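Local coordinates for ABC transporter periplasmic-binding protein YtfQ (PDB 6HBD) that binds furanose sugars, here beta-D-galactofuranose, as the periplasmic solute-binding component of a mycobacterial ABC transporter, at residues V209-D214 / I237-A242; F187-G192 / M216-M221. One frame throughout, in Å; residues are numbered along the deposited sequence.

How the interactions relate
Both contacts lie in the lobe of the periplasmic binding protein built on the sheet that holds strands 208-211 and 236-239, and their centres are 9 Å apart. Along the chain the segments alternate: 187-192, 209-214, 216-221, 237-242. Interaction 1 pairs the two strands, and interaction 2 packs helix 214-226, which connects them, against the start of helix 189-202. The two touch directly: CB of N213 is 3.2 Å from CD1 of F187, and CD1 of I237 is 3.7 Å from CB of M221. Each also reaches the sugar, interaction 1 through polar groups and interaction 2 through an aromatic ring, so the loops after the two strands and the one leading into helix 189-202 each contribute to the pocket.

Interaction 1. Residues V209-D214 / I237-A242; sequences VFAQND and IVAVDA. With GZL (beta-D-galactofuranose), chain L.
O2 of the galactofuranose is gripped from both segments: it donates to OD2 of D241 at 2.7 Å. ND2 of N213 approaches it at 2.9 Å in a weak bond with a bent N-H angle of 115°. The same ND2 makes a straighter bond to OD2 of D241 (3.1 Å, 160°), which lies nearly in the amide plane of N213, while ND2 comes on the syn side of the carboxylate but well out of its plane. That carboxylate, turned 72° from the amide, uses its other oxygen too: OD1 receives the sugar's O3 at 2.9 Å. OD1 of N213 caps M216 N, which helps fix the amide's rotation. These groups stand at the C-terminal ends of adjacent parallel strands in a beta-alpha-beta unit, where periplasmic binding proteins place sugar ligands. Behind them the strands are joined by V238 N to V209 O and by A211 N to V238 O, the latter 2.9 Å. On one face CD1 of F210 meets CG2 of V238 at 3.7 Å, while CB of A211 and CB of A239 pack on the other. Past the strands, D214 N bonds to V240 O. The D214 carboxylate, held also by T243, accepts A242 N at OD2 (2.8 Å) from above its plane.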
loop_
_atom_site.group_PDB
_atom_site.type_symbol
_atom_site.label_atom_id
_atom_site.label_comp_id
_atom_site.label_asym_id
_atom_site.label_seq_id
_atom_site.Cartn_x
_atom_site.Cartn_y
_atom_site.Cartn_z
ATOM N N VAL A 209 2.720 -4.558 17.902
ATOM C CA VAL A 209 1.743 -3.832 17.094
ATOM C C VAL A 209 2.053 -4.164 15.619
ATOM O O VAL A 209 3.214 -4.246 15.229
ATOM C CB VAL A 209 1.653 -2.297 17.401
ATOM C CG1 VAL A 209 2.827 -1.811 18.221
ATOM C CG2 VAL A 209 1.433 -1.424 16.156
ATOM N N PHE A 210 1.011 -4.411 14.831
ATOM C CA PHE A 210 1.132 -4.702 13.426
ATOM C C PHE A 210 0.461 -3.566 12.710
ATOM O O PHE A 210 -0.776 -3.484 12.686
ATOM C CB PHE A 210 0.497 -6.049 13.050
ATOM C CG PHE A 210 0.251 -6.226 11.563
ATOM C CD1 PHE A 210 1.292 -6.119 10.650
ATOM C CD2 PHE A 210 -1.034 -6.411 11.073
ATOM C CE1 PHE A 210 1.056 -6.233 9.281
ATOM C CE2 PHE A 210 -1.268 -6.514 9.703
ATOM C CZ PHE A 210 -0.222 -6.426 8.820
ATOM N N ALA A 211 1.285 -2.674 12.130
ATOM C CA ALA A 211 0.776 -1.540 11.387
ATOM C C ALA A 211 0.678 -1.958 9.931
ATOM O O ALA A 211 1.642 -2.470 9.388
ATOM C CB ALA A 211 1.691 -0.341 11.556
ATOM N N GLN A 212 -0.481 -1.747 9.291
ATOM C CA GLN A 212 -0.654 -2.135 7.890
ATOM C C GLN A 212 0.013 -1.151 6.941
ATOM O O GLN A 212 -0.020 -1.344 5.722
ATOM C CB GLN A 212 -2.147 -2.316 7.552
ATOM C CG GLN A 212 -2.709 -3.611 8.132
ATOM C CD GLN A 212 -4.191 -3.712 7.923
ATOM O OE1 GLN A 212 -4.795 -2.977 7.131
ATOM N NE2 GLN A 212 -4.816 -4.616 8.650
ATOM N N ASN A 213 0.615 -0.092 7.491
ATOM C CA ASN A 213 1.307 0.914 6.700
ATOM C C ASN A 213 2.265 1.547 7.691
ATOM O O ASN A 213 1.836 1.854 8.800
ATOM C CB ASN A 213 0.268 1.848 6.110
ATOM C CG ASN A 213 0.542 3.296 6.163
ATOM O OD1 ASN A 213 0.042 4.002 7.036
ATOM N ND2 ASN A 213 1.317 3.774 5.213
ATOM N N ASP A 214 3.569 1.623 7.372
ATOM C CA ASP A 214 4.517 2.099 8.377
ATOM C C ASP A 214 4.278 3.559 8.826
ATOM O O ASP A 214 4.757 3.897 9.906
ATOM C CB ASP A 214 6.003 1.844 8.030
ATOM C CG ASP A 214 6.541 2.083 6.657
ATOM O OD1 ASP A 214 5.977 2.935 5.944
ATOM O OD2 ASP A 214 7.562 1.442 6.308
ATOM N N ILE A 237 7.306 -3.340 16.804
ATOM C CA ILE A 237 6.520 -2.825 15.691
ATOM C C ILE A 237 6.954 -3.566 14.445
ATOM O O ILE A 237 8.154 -3.844 14.277
ATOM C CB ILE A 237 6.601 -1.299 15.480
ATOM C CG1 ILE A 237 6.468 -0.530 16.840
ATOM C CG2 ILE A 237 5.544 -0.851 14.429
ATOM C CD1 ILE A 237 6.839 0.957 16.811
ATOM N N VAL A 238 5.940 -3.976 13.621
ATOM C CA VAL A 238 6.109 -4.630 12.339
ATOM C C VAL A 238 5.120 -3.971 11.393
ATOM O O VAL A 238 3.950 -3.806 11.746
ATOM C CB VAL A 238 6.048 -6.173 12.357
ATOM C CG1 VAL A 238 6.338 -6.725 13.744
ATOM C CG2 VAL A 238 4.744 -6.729 11.803
ATOM N N ALA A 239 5.605 -3.498 10.233
ATOM C CA ALA A 239 4.746 -2.803 9.304
ATOM C C ALA A 239 5.020 -3.175 7.870
ATOM O O ALA A 239 5.949 -3.940 7.584
ATOM C CB ALA A 239 4.877 -1.311 9.509
ATOM N N VAL A 240 4.138 -2.696 6.979
ATOM C CA VAL A 240 4.204 -2.924 5.540
ATOM C C VAL A 240 4.473 -1.560 4.875
ATOM O O VAL A 240 3.976 -0.554 5.371
ATOM C CB VAL A 240 2.895 -3.598 5.049
ATOM C CG1 VAL A 240 2.880 -3.751 3.523
ATOM C CG2 VAL A 240 2.709 -4.950 5.724
ATOM N N ASP A 241 5.250 -1.551 3.782
ATOM C CA ASP A 241 5.690 -0.411 2.967
ATOM C C ASP A 241 7.189 -0.262 2.944
ATOM O O ASP A 241 7.656 -0.307 1.801
ATOM C CB ASP A 241 5.076 0.954 3.307
ATOM C CG ASP A 241 3.641 1.182 2.891
ATOM O OD1 ASP A 241 3.046 0.268 2.254
ATOM O OD2 ASP A 241 3.110 2.285 3.183
ATOM N N ALA A 242 7.953 0.018 3.986
ATOM C CA ALA A 242 9.393 0.286 3.790
ATOM C C ALA A 242 9.617 1.657 3.076
ATOM O O ALA A 242 10.286 1.737 2.064
ATOM C CB ALA A 242 10.095 -0.854 3.037
HETATM C C6 GZL L . -0.589 -0.431 -1.503
HETATM C C5 GZL L . -1.108 0.991 -1.501
HETATM C C4 GZL L . -1.307 1.528 -0.094
HETATM C C3 GZL L . -0.048 1.583 0.764
HETATM C C2 GZL L . -0.420 2.664 1.760
HETATM O O6 GZL L . -0.589 -0.948 -2.828
HETATM O O5 GZL L . -2.307 1.103 -2.275
HETATM O O4 GZL L . -1.731 2.908 -0.164
HETATM O O3 GZL L . 0.274 0.377 1.437
HETATM C C1 GZL L . -1.076 3.685 0.848
HETATM O O2 GZL L . 0.685 3.241 2.439
HETATM O O1 GZL L . -1.974 4.309 1.695
#

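Interaction 2. Residues F187-G192 / M216-M221; sequences FTRSGG and MGLGAM. With GZL (beta-D-galactofuranose), chain L.
The start of helix 189-202 packs on the first turns of helix 214-226 in the lobe built on the sheet of strands 208-211 and 236-239, which supplies one wall of the sugar cleft, and F187, leading into helix 189-202, belongs to the galactofuranose pocket. C2 of the sugar lies over the centre of one face of the F187 ring, 4.1 Å above its plane, while the ring's CD2 comes within 3.3 Å of the sugar's O1. From the protein side M216 reaches the same residue. Its CG is anti to the carbonyl carbon (chi1 -71°), and the chain then runs extended before bending at chi3, which brings SD to 3.3 Å from F187 N and CE to 4.0 Å from CD1 of the ring. The sulfur is 65° off the ring normal, an oblique Met-aromatic contact. One bond back along the chain, CG of M216 rests 3.1 Å from the carbonyl oxygen of T188. T188 N-caps its helix: OG1 accepts G191 N at 3.0 Å and also bonds to G185 O. Farther along, the backbones come close where G192 and G219 have no side chains: CA of G219 lies 3.4 Å from R189 O, with a CA-H...O angle of 156°, and CA of G192 makes a similar contact with M216 O. Toward the partly exposed side, R189 bends at chi2 and one guanidinium face covers L218, off-centre, with CD1 of L218 3.8 Å from NE of R189; NH2 forms a salt bridge with D245. No hydrogen bond crosses between the segments. They are probably held mainly by close packing, with weak CA-H...O attraction, and the thioether backs a ring that meets the sugar by van der Waals contact.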
loop_
_atom_site.group_PDB
_atom_site.type_symbol
_atom_site.label_atom_id
_atom_site.label_comp_id
_atom_site.label_asym_id
_atom_site.label_seq_id
_atom_site.Cartn_x
_atom_site.Cartn_y
_atom_site.Cartn_z
ATOM N N PHE A 187 -4.573 4.892 7.205
ATOM C CA PHE A 187 -3.262 4.885 6.553
ATOM C C PHE A 187 -2.480 6.239 6.750
ATOM O O PHE A 187 -1.642 6.602 5.904
ATOM C CB PHE A 187 -3.376 4.466 5.046
ATOM C CG PHE A 187 -3.537 3.000 4.694
ATOM C CD1 PHE A 187 -2.833 2.024 5.377
ATOM C CD2 PHE A 187 -4.174 2.624 3.528
ATOM C CE1 PHE A 187 -2.837 0.688 4.954
ATOM C CE2 PHE A 187 -4.226 1.281 3.134
ATOM C CZ PHE A 187 -3.558 0.321 3.851
ATOM N N THR A 188 -2.691 6.924 7.901
ATOM C CA THR A 188 -2.009 8.187 8.215
ATOM C C THR A 188 -1.160 8.065 9.473
ATOM O O THR A 188 -1.348 7.139 10.257
ATOM C CB THR A 188 -3.014 9.312 8.387
ATOM O OG1 THR A 188 -3.902 8.992 9.466
ATOM C CG2 THR A 188 -3.784 9.593 7.121
ATOM N N ARG A 189 -0.209 8.993 9.639
ATOM C CA ARG A 189 0.626 9.043 10.844
ATOM C C ARG A 189 -0.244 9.464 12.039
ATOM O O ARG A 189 -0.184 8.827 13.087
ATOM C CB ARG A 189 1.771 10.064 10.710
ATOM C CG ARG A 189 3.030 9.575 10.013
ATOM C CD ARG A 189 4.264 10.028 10.777
ATOM N NE ARG A 189 5.469 10.029 9.950
ATOM C CZ ARG A 189 6.651 10.490 10.351
ATOM N NH1 ARG A 189 6.802 10.987 11.579
ATOM N NH2 ARG A 189 7.695 10.458 9.529
ATOM N N SER A 190 -1.049 10.547 11.870
ATOM C CA SER A 190 -1.941 11.058 12.923
ATOM C C SER A 190 -2.918 9.971 13.362
ATOM O O SER A 190 -3.053 9.710 14.552
ATOM C CB SER A 190 -2.704 12.292 12.444
ATOM O OG SER A 190 -3.344 12.063 11.199
ATOM N N GLY A 191 -3.531 9.307 12.384
ATOM C CA GLY A 191 -4.462 8.216 12.627
ATOM C C GLY A 191 -3.840 7.068 13.398
ATOM O O GLY A 191 -4.489 6.489 14.265
ATOM N N GLY A 192 -2.590 6.745 13.102
ATOM C CA GLY A 192 -1.879 5.682 13.808
ATOM C C GLY A 192 -1.546 6.054 15.242
ATOM O O GLY A 192 -1.513 5.197 16.126
ATOM N N MET A 216 1.326 4.632 9.897
ATOM C CA MET A 216 0.549 4.361 11.116
ATOM C C MET A 216 1.438 3.827 12.235
ATOM O O MET A 216 1.269 4.219 13.381
ATOM C CB MET A 216 -0.602 3.387 10.834
ATOM C CG MET A 216 -1.699 4.023 10.001
ATOM S SD MET A 216 -3.060 2.983 9.473
ATOM C CE MET A 216 -2.288 1.396 9.338
ATOM N N GLY A 217 2.390 2.971 11.883
ATOM C CA GLY A 217 3.374 2.437 12.817
ATOM C C GLY A 217 4.346 3.493 13.332
ATOM O O GLY A 217 4.969 3.312 14.390
ATOM N N LEU A 218 4.537 4.592 12.566
ATOM C CA LEU A 218 5.384 5.697 13.013
ATOM C C LEU A 218 4.592 6.500 14.072
ATOM O O LEU A 218 5.103 6.705 15.176
ATOM C CB LEU A 218 5.897 6.563 11.841
ATOM C CG LEU A 218 6.985 5.912 10.954
ATOM C CD1 LEU A 218 7.112 6.640 9.615
ATOM C CD2 LEU A 218 8.342 5.845 11.667
ATOM N N GLY A 219 3.325 6.832 13.787
ATOM C CA GLY A 219 2.445 7.483 14.761
ATOM C C GLY A 219 2.326 6.644 16.023
ATOM O O GLY A 219 2.416 7.144 17.146
ATOM N N ALA A 220 2.223 5.333 15.845
ATOM C CA ALA A 220 2.177 4.413 16.972
ATOM C C ALA A 220 3.510 4.459 17.750
ATOM O O ALA A 220 3.489 4.510 18.973
ATOM C CB ALA A 220 1.902 3.010 16.483
ATOM N N MET A 221 4.658 4.538 17.041
ATOM C CA MET A 221 5.983 4.680 17.653
ATOM C C MET A 221 6.024 5.967 18.500
ATOM O O MET A 221 6.500 5.881 19.629
ATOM C CB MET A 221 7.071 4.648 16.571
ATOM C CG MET A 221 8.471 4.945 17.037
ATOM S SD MET A 221 9.487 5.528 15.637
ATOM C CE MET A 221 8.671 7.137 15.213
HETATM C C6 GZL L . -0.589 -0.431 -1.503
HETATM C C5 GZL L . -1.108 0.991 -1.501
HETATM C C4 GZL L . -1.307 1.528 -0.094
HETATM C C3 GZL L . -0.048 1.583 0.764
HETATM C C2 GZL L . -0.420 2.664 1.760
HETATM O O6 GZL L . -0.589 -0.948 -2.828
HETATM O O5 GZL L . -2.307 1.103 -2.275
HETATM O O4 GZL L . -1.731 2.908 -0.164
HETATM O O3 GZL L . 0.274 0.377 1.437
HETATM C C1 GZL L . -1.076 3.685 0.848
HETATM O O2 GZL L . 0.685 3.241 2.439
HETATM O O1 GZL L . -1.974 4.309 1.695
#